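Local coordinates for protein rRNA N-glycosidase (Bougainvillea spectabilis, PDB 3CTK) that belongs to the ribosome-inactivating protein family of plants and has its mixed alpha/beta fold, at residues T3-L8 and L49-T54; L87-T92 and T109-Y114. All coordinates share one frame; numbering follows the deposited sequence.

Interaction 1 of 2, residues T3-L8 and L49-T54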
ATOM      1  N   THR A   3      12.728  -1.312  -9.075  1.00 10.20           N
ATOM      2  CA  THR A   3      11.365  -1.522  -9.549  1.00 10.80           C
ATOM      3  C   THR A   3      10.915  -2.972  -9.390  1.00 11.54           C
ATOM      4  O   THR A   3      11.687  -3.902  -9.629  1.00 11.61           O
ATOM      5  CB  THR A   3      11.236  -1.166 -11.051  1.00 11.98           C
ATOM      6  OG1 THR A   3      11.561   0.216 -11.254  1.00 14.02           O
ATOM      7  CG2 THR A   3       9.822  -1.428 -11.545  1.00 12.38           C
ATOM      8  N   VAL A   4       9.667  -3.150  -8.973  1.00  8.21           N
ATOM      9  CA  VAL A   4       9.068  -4.472  -8.839  1.00  9.46           C
ATOM     10  C   VAL A   4       7.877  -4.386  -9.786  1.00  9.91           C
ATOM     11  O   VAL A   4       7.225  -3.343  -9.859  1.00 10.06           O
ATOM     12  CB  VAL A   4       8.588  -4.752  -7.399  1.00 10.02           C
ATOM     13  CG1 VAL A   4       9.786  -4.817  -6.458  1.00 10.81           C
ATOM     14  CG2 VAL A   4       7.620  -3.668  -6.949  1.00 12.13           C
ATOM     15  N   SER A   5       7.595  -5.456 -10.522  1.00  9.74           N
ATOM     16  CA  SER A   5       6.498  -5.410 -11.486  1.00  9.62           C
ATOM     17  C   SER A   5       5.389  -6.431 -11.286  1.00  9.65           C
ATOM     18  O   SER A   5       5.614  -7.522 -10.766  1.00  9.90           O
ATOM     19  CB  SER A   5       7.054  -5.555 -12.904  1.00 11.38           C
ATOM     20  OG  SER A   5       7.998  -4.538 -13.193  1.00 13.46           O
ATOM     21  N   PHE A   6       4.187  -6.058 -11.717  1.00  8.68           N
ATOM     22  CA  PHE A   6       3.019  -6.920 -11.622  1.00  8.41           C
ATOM     23  C   PHE A   6       2.112  -6.699 -12.832  1.00  8.75           C
ATOM     24  O   PHE A   6       1.631  -5.588 -13.064  1.00  7.74           O
ATOM     25  CB  PHE A   6       2.248  -6.629 -10.331  1.00  9.24           C
ATOM     26  CG  PHE A   6       1.066  -7.534 -10.110  1.00 10.96           C
ATOM     27  CD1 PHE A   6       1.188  -8.913 -10.261  1.00 11.51           C
ATOM     28  CD2 PHE A   6      -0.166  -7.009  -9.727  1.00  9.34           C
ATOM     29  CE1 PHE A   6       0.102  -9.758 -10.034  1.00 11.19           C
ATOM     30  CE2 PHE A   6      -1.262  -7.847  -9.495  1.00  9.50           C
ATOM     31  CZ  PHE A   6      -1.127  -9.223  -9.649  1.00 10.19           C
ATOM     32  N   ASN A   7       1.901  -7.754 -13.614  1.00  7.46           N
ATOM     33  CA  ASN A   7       1.035  -7.669 -14.785  1.00  8.14           C
ATOM     34  C   ASN A   7      -0.323  -8.231 -14.386  1.00  7.31           C
ATOM     35  O   ASN A   7      -0.416  -9.364 -13.914  1.00  8.03           O
ATOM     36  CB  ASN A   7       1.622  -8.474 -15.946  1.00  8.40           C
ATOM     37  CG  ASN A   7       0.816  -8.326 -17.217  1.00 10.94           C
ATOM     38  OD1 ASN A   7      -0.318  -8.793 -17.301  1.00 11.28           O
ATOM     39  ND2 ASN A   7       1.394  -7.661 -18.213  1.00 13.99           N
ATOM     40  N   LEU A   8      -1.374  -7.437 -14.577  1.00  7.70           N
ATOM     41  CA  LEU A   8      -2.721  -7.846 -14.191  1.00  8.32           C
ATOM     42  C   LEU A   8      -3.294  -9.011 -14.994  1.00 10.13           C
ATOM     43  O   LEU A   8      -4.380  -9.503 -14.692  1.00 10.56           O
ATOM     44  CB  LEU A   8      -3.667  -6.641 -14.243  1.00  8.02           C
ATOM     45  CG  LEU A   8      -3.237  -5.457 -13.372  1.00  7.99           C
ATOM     46  CD1 LEU A   8      -4.316  -4.384 -13.396  1.00  7.00           C
ATOM     47  CD2 LEU A   8      -2.987  -5.926 -11.940  1.00  8.45           C
ATOM     48  N   LEU A  49       9.715   1.622  -6.924  1.00  6.43           N
ATOM     49  CA  LEU A  49       8.705   1.801  -7.954  1.00  6.99           C
ATOM     50  C   LEU A  49       7.974   0.494  -8.248  1.00  6.88           C
ATOM     51  O   LEU A  49       8.586  -0.572  -8.333  1.00  5.53           O
ATOM     52  CB  LEU A  49       9.361   2.346  -9.228  1.00  8.83           C
ATOM     53  CG  LEU A  49      10.194   3.617  -9.009  1.00 10.34           C
ATOM     54  CD1 LEU A  49      10.929   4.000 -10.286  1.00  9.74           C
ATOM     55  CD2 LEU A  49       9.281   4.747  -8.556  1.00 13.00           C
ATOM     56  N   VAL A  50       6.657   0.587  -8.393  1.00  7.07           N
ATOM     57  CA  VAL A  50       5.822  -0.574  -8.674  1.00  8.22           C
ATOM     58  C   VAL A  50       5.145  -0.386 -10.029  1.00  8.24           C
ATOM     59  O   VAL A  50       4.249   0.443 -10.174  1.00  7.29           O
ATOM     60  CB  VAL A  50       4.743  -0.749  -7.580  1.00  9.78           C
ATOM     61  CG1 VAL A  50       3.809  -1.903  -7.935  1.00 10.94           C
ATOM     62  CG2 VAL A  50       5.411  -1.004  -6.235  1.00 11.33           C
ATOM     63  N   ASP A  51       5.592  -1.154 -11.018  1.00  8.34           N
ATOM     64  CA  ASP A  51       5.044  -1.081 -12.371  1.00  9.52           C
ATOM     65  C   ASP A  51       3.858  -2.023 -12.531  1.00  9.64           C
ATOM     66  O   ASP A  51       4.021  -3.244 -12.512  1.00 11.47           O
ATOM     67  CB  ASP A  51       6.119  -1.451 -13.398  1.00 13.04           C
ATOM     68  CG  ASP A  51       7.115  -0.334 -13.634  1.00 18.04           C
ATOM     69  OD1 ASP A  51       7.159   0.618 -12.824  1.00 20.48           O
ATOM     70  OD2 ASP A  51       7.863  -0.413 -14.633  1.00 19.88           O
ATOM     71  N   ILE A  52       2.669  -1.451 -12.693  1.00  6.68           N
ATOM     72  CA  ILE A  52       1.454  -2.243 -12.863  1.00  7.66           C
ATOM     73  C   ILE A  52       0.980  -2.105 -14.300  1.00  7.26           C
ATOM     74  O   ILE A  52       0.710  -0.996 -14.767  1.00  7.50           O
ATOM     75  CB  ILE A  52       0.339  -1.759 -11.921  1.00  7.25           C
ATOM     76  CG1 ILE A  52       0.839  -1.795 -10.474  1.00  8.94           C
ATOM     77  CG2 ILE A  52      -0.906  -2.636 -12.085  1.00  7.51           C
ATOM     78  CD1 ILE A  52      -0.096  -1.122  -9.490  1.00 10.88           C
ATOM     79  N   THR A  53       0.881  -3.234 -14.998  1.00  7.30           N
ATOM     80  CA  THR A  53       0.453  -3.240 -16.393  1.00  6.99           C
ATOM     81  C   THR A  53      -0.878  -3.970 -16.561  1.00  6.98           C
ATOM     82  O   THR A  53      -1.067  -5.061 -16.029  1.00  7.47           O
ATOM     83  CB  THR A  53       1.506  -3.924 -17.286  1.00  8.26           C
ATOM     84  OG1 THR A  53       2.776  -3.280 -17.109  1.00  9.99           O
ATOM     85  CG2 THR A  53       1.101  -3.835 -18.752  1.00  8.65           C
ATOM     86  N   THR A  54      -1.789  -3.360 -17.311  1.00  6.23           N
ATOM     87  CA  THR A  54      -3.112  -3.936 -17.555  1.00  6.84           C
ATOM     88  C   THR A  54      -3.089  -4.898 -18.741  1.00  7.75           C
ATOM     89  O   THR A  54      -2.121  -4.937 -19.497  1.00  9.03           O
ATOM     90  CB  THR A  54      -4.140  -2.836 -17.876  1.00  8.39           C
ATOM     91  OG1 THR A  54      -3.770  -2.182 -19.099  1.00  8.69           O
ATOM     92  CG2 THR A  54      -4.191  -1.809 -16.750  1.00  7.65           C
TER
HETATM   93  O   HOH W   1       9.973   1.815 -13.033  1.00 23.26           O
HETATM   94  O   HOH W   2       7.419  -3.182 -15.518  1.00 45.81           O
HETATM   95  O   HOH W   3      -0.582  -6.823 -20.676  1.00 17.60           O
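Strand 3-7 runs parallel to residues 49-53 of strand 47-53, their axes 4.7 Å apart at closest approach and 20° askew, joined by five backbone hydrogen bonds in which Val4, Phe6 and Leu8 of the first segment alternate with Asp51 and Thr53 of the second as donors. The straightest of the five is Leu8 N to Thr53 O, 2.8 Å long with 170° at the hydrogen. On the face of Thr3, Ser5 and Asp51, the methyl of Thr3 is turned across the carboxylate, Thr3 CG2 lying 3.6 Å from Asp51 CG; chi1 of -61° sets that methyl anti to the backbone N. Two waters link the carboxylate to the first strand: one donates a hydrogen bond to Asp51 OD1 and is bonded to Thr3 OG1, the other donates to Asp51 OD2 and is bonded to Ser5 OG. A third water spans Asn7 ND2 and Thr54 O, while Asn7 OD1 accepts from Gly9 N. On the other face Val4 CG2 meets Val50 CG2 at 3.5 Å, and Phe6 stacks on Phe17 of helix 14-25. Beyond Asn7, Leu8 crosses Ile52 at an angle, Leu8 CG 3.9 Å from Ile52 CG2. Strand 3-7, helix 14-25 and strand 47-53 together form a beta-alpha-beta unit at one edge of the mixed sheet.

Interaction 2 of 2, residues L87-T92 and T109-Y114; sequences LDKVPT and TFDGSY
Asp88 N donates to Phe110 O across the contact, the one direct hydrogen bond between the segments, at 2.9 Å. It is straight at the hydrogen (170°), yet the donor stands above the carbonyl plane, 40° out of it. Beside it Leu87 spreads its two methyls over the second segment: Leu87 CD2 reaches Phe110 CE1 at 3.7 Å, approaching the ring obliquely, and Leu87 CD1 rests 3.8 Å from Gly112 CA. Asp88 O packs close to Asp111 CB and accepts a hydrogen bond from a water that in turn accepts from Gly112 N at 3.0 Å. The CB of Asp88 points toward the second segment, and a second water, donating to both Asp88 OD2 and Thr109 O, closes the remaining gap. Further out, Asp111 OD2 is gripped twice, by Ser113 OG at 2.7 Å on the syn side and by Ser113 N from above the carboxylate plane. Phe110 also packs on Leu117 and Ala120 of helix 114-121, and Leu87 on Phe156 of helix 149-168. The bond from Ser113 N makes an Asx turn, which leads directly into the N-cap residue Ser113 of helix 114-121, at the surface where the sheet's last strands give way to helices.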
ATOM      1  N   LEU A  87       0.227  13.120  -4.901  1.00  5.18           N
ATOM      2  CA  LEU A  87      -0.783  13.401  -3.894  1.00  5.32           C
ATOM      3  C   LEU A  87      -0.285  14.665  -3.202  1.00  6.46           C
ATOM      4  O   LEU A  87       0.903  14.988  -3.276  1.00  6.30           O
ATOM      5  CB  LEU A  87      -0.859  12.249  -2.887  1.00  6.27           C
ATOM      6  CG  LEU A  87      -1.567  10.987  -3.375  1.00  6.27           C
ATOM      7  CD1 LEU A  87      -1.158   9.790  -2.524  1.00  5.99           C
ATOM      8  CD2 LEU A  87      -3.074  11.216  -3.321  1.00  7.13           C
ATOM      9  N   ASP A  88      -1.179  15.392  -2.542  1.00  5.11           N
ATOM     10  CA  ASP A  88      -0.772  16.602  -1.844  1.00  8.22           C
ATOM     11  C   ASP A  88      -0.092  16.198  -0.537  1.00  8.89           C
ATOM     12  O   ASP A  88      -0.297  15.092  -0.030  1.00  7.55           O
ATOM     13  CB  ASP A  88      -2.000  17.484  -1.565  1.00  9.39           C
ATOM     14  CG  ASP A  88      -1.634  18.854  -1.005  1.00 12.15           C
ATOM     15  OD1 ASP A  88      -0.567  19.397  -1.371  1.00 12.08           O
ATOM     16  OD2 ASP A  88      -2.430  19.398  -0.209  1.00 13.45           O
ATOM     17  N   LYS A  89       0.750  17.084  -0.015  1.00  9.73           N
ATOM     18  CA  LYS A  89       1.438  16.847   1.251  1.00 10.92           C
ATOM     19  C   LYS A  89       2.450  15.699   1.286  1.00 10.74           C
ATOM     20  O   LYS A  89       2.680  15.116   2.346  1.00 11.71           O
ATOM     21  CB  LYS A  89       0.409  16.627   2.364  1.00 14.69           C
ATOM     22  CG  LYS A  89      -0.724  17.642   2.387  1.00 16.97           C
ATOM     23  CD  LYS A  89      -0.215  19.065   2.544  1.00 20.79           C
ATOM     24  CE  LYS A  89      -1.378  20.049   2.624  1.00 22.61           C
ATOM     25  NZ  LYS A  89      -0.912  21.462   2.704  1.00 25.99           N
ATOM     26  N   VAL A  90       3.048  15.361   0.148  1.00  8.43           N
ATOM     27  CA  VAL A  90       4.049  14.299   0.137  1.00  8.20           C
ATOM     28  C   VAL A  90       5.413  14.932   0.426  1.00 10.04           C
ATOM     29  O   VAL A  90       5.569  16.153   0.335  1.00  8.71           O
ATOM     30  CB  VAL A  90       4.088  13.556  -1.226  1.00  7.91           C
ATOM     31  CG1 VAL A  90       2.770  12.825  -1.451  1.00  7.72           C
ATOM     32  CG2 VAL A  90       4.361  14.537  -2.357  1.00  7.17           C
ATOM     33  N   PRO A  91       6.414  14.117   0.796  1.00 10.29           N
ATOM     34  CA  PRO A  91       7.745  14.665   1.088  1.00 10.23           C
ATOM     35  C   PRO A  91       8.290  15.489  -0.075  1.00 10.02           C
ATOM     36  O   PRO A  91       8.054  15.165  -1.238  1.00  8.82           O
ATOM     37  CB  PRO A  91       8.585  13.416   1.340  1.00 10.51           C
ATOM     38  CG  PRO A  91       7.588  12.447   1.905  1.00 11.54           C
ATOM     39  CD  PRO A  91       6.386  12.658   1.011  1.00  9.57           C
ATOM     40  N   THR A  92       9.024  16.553   0.238  1.00  8.82           N
ATOM     41  CA  THR A  92       9.596  17.391  -0.808  1.00  9.99           C
ATOM     42  C   THR A  92      10.509  16.550  -1.699  1.00 10.14           C
ATOM     43  O   THR A  92      10.586  16.774  -2.907  1.00 10.72           O
ATOM     44  CB  THR A  92      10.409  18.557  -0.212  1.00 12.35           C
ATOM     45  OG1 THR A  92       9.549  19.371   0.594  1.00 13.50           O
ATOM     46  CG2 THR A  92      11.007  19.414  -1.320  1.00 13.15           C
ATOM     47  N   THR A 109      -5.265  17.988  -5.273  1.00  9.62           N
ATOM     48  CA  THR A 109      -5.746  18.830  -4.187  1.00 10.60           C
ATOM     49  C   THR A 109      -5.963  18.070  -2.883  1.00 10.41           C
ATOM     50  O   THR A 109      -6.198  18.682  -1.842  1.00 13.04           O
ATOM     51  CB  THR A 109      -7.058  19.548  -4.574  1.00 10.37           C
ATOM     52  OG1 THR A 109      -8.061  18.578  -4.898  1.00 12.53           O
ATOM     53  CG2 THR A 109      -6.830  20.464  -5.774  1.00 10.79           C
ATOM     54  N   PHE A 110      -5.883  16.744  -2.940  1.00  8.76           N
ATOM     55  CA  PHE A 110      -6.063  15.917  -1.751  1.00  8.23           C
ATOM     56  C   PHE A 110      -4.807  15.109  -1.420  1.00  8.79           C
ATOM     57  O   PHE A 110      -3.994  14.819  -2.302  1.00  6.15           O
ATOM     58  CB  PHE A 110      -7.274  14.979  -1.928  1.00  7.99           C
ATOM     59  CG  PHE A 110      -7.237  14.143  -3.186  1.00  7.86           C
ATOM     60  CD1 PHE A 110      -6.522  12.950  -3.234  1.00  8.49           C
ATOM     61  CD2 PHE A 110      -7.939  14.546  -4.320  1.00  9.18           C
ATOM     62  CE1 PHE A 110      -6.510  12.165  -4.397  1.00  9.07           C
ATOM     63  CE2 PHE A 110      -7.933  13.771  -5.485  1.00  9.90           C
ATOM     64  CZ  PHE A 110      -7.218  12.579  -5.523  1.00  8.82           C
ATOM     65  N   ASP A 111      -4.640  14.763  -0.144  1.00  9.76           N
ATOM     66  CA  ASP A 111      -3.481  13.979   0.270  1.00 10.44           C
ATOM     67  C   ASP A 111      -3.822  12.490   0.288  1.00 10.28           C
ATOM     68  O   ASP A 111      -4.942  12.100  -0.052  1.00  9.70           O
ATOM     69  CB  ASP A 111      -2.966  14.450   1.641  1.00  9.35           C
ATOM     70  CG  ASP A 111      -3.926  14.148   2.780  1.00 13.39           C
ATOM     71  OD1 ASP A 111      -3.854  14.856   3.806  1.00 14.88           O
ATOM     72  OD2 ASP A 111      -4.731  13.207   2.667  1.00 12.95           O
ATOM     73  N   GLY A 112      -2.859  11.665   0.689  1.00  9.48           N
ATOM     74  CA  GLY A 112      -3.072  10.229   0.695  1.00  9.72           C
ATOM     75  C   GLY A 112      -3.731   9.572   1.895  1.00  9.70           C
ATOM     76  O   GLY A 112      -3.784   8.343   1.963  1.00 10.09           O
ATOM     77  N   SER A 113      -4.228  10.356   2.845  1.00  8.59           N
ATOM     78  CA  SER A 113      -4.882   9.767   4.007  1.00  7.40           C
ATOM     79  C   SER A 113      -6.196   9.154   3.537  1.00  6.92           C
ATOM     80  O   SER A 113      -6.794   9.622   2.569  1.00  4.21           O
ATOM     81  CB  SER A 113      -5.149  10.833   5.074  1.00  8.45           C
ATOM     82  OG  SER A 113      -6.014  11.847   4.593  1.00  7.63           O
ATOM     83  N   TYR A 114      -6.659   8.105   4.207  1.00  5.89           N
ATOM     84  CA  TYR A 114      -7.908   7.492   3.777  1.00  5.61           C
ATOM     85  C   TYR A 114      -9.093   8.449   3.854  1.00  7.00           C
ATOM     86  O   TYR A 114      -9.999   8.383   3.025  1.00  8.46           O
ATOM     87  CB  TYR A 114      -8.203   6.230   4.593  1.00  6.39           C
ATOM     88  CG  TYR A 114      -7.397   5.028   4.157  1.00  4.51           C
ATOM     89  CD1 TYR A 114      -7.367   4.634   2.818  1.00  5.30           C
ATOM     90  CD2 TYR A 114      -6.678   4.274   5.081  1.00  7.86           C
ATOM     91  CE1 TYR A 114      -6.642   3.517   2.413  1.00  8.91           C
ATOM     92  CE2 TYR A 114      -5.949   3.153   4.684  1.00  7.58           C
ATOM     93  CZ  TYR A 114      -5.936   2.782   3.349  1.00  8.12           C
ATOM     94  OH  TYR A 114      -5.212   1.681   2.948  1.00  9.55           O
TER
HETATM   95  O   HOH W   4       0.005  12.389   0.886  1.00 10.10           O
HETATM   96  O   HOH W   5      -4.816  18.857   0.592  1.00 30.18           O

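Strand 3-7 opens the chain, which passes through helix 14-25 and returns as strand 47-53, where interaction 1 closes its loop. The sheet then continues through strands 59-65, 70-78 and 81-88, and at the end of the last of these interaction 2 opens. Its smaller loop takes in helix 92-97 and strand 105-108 before closing ahead of helix 114-121. The two loops follow in series, neither nested nor crossed. The centres of interactions 1 and 2 lie about 22 Å apart, and they do not touch. Interaction 1 pairs one edge strand with its neighbour, whereas interaction 2 joins the end of strand 81-88 to the chain leaving the other edge strand, so the same sheet is tied near both of its edges.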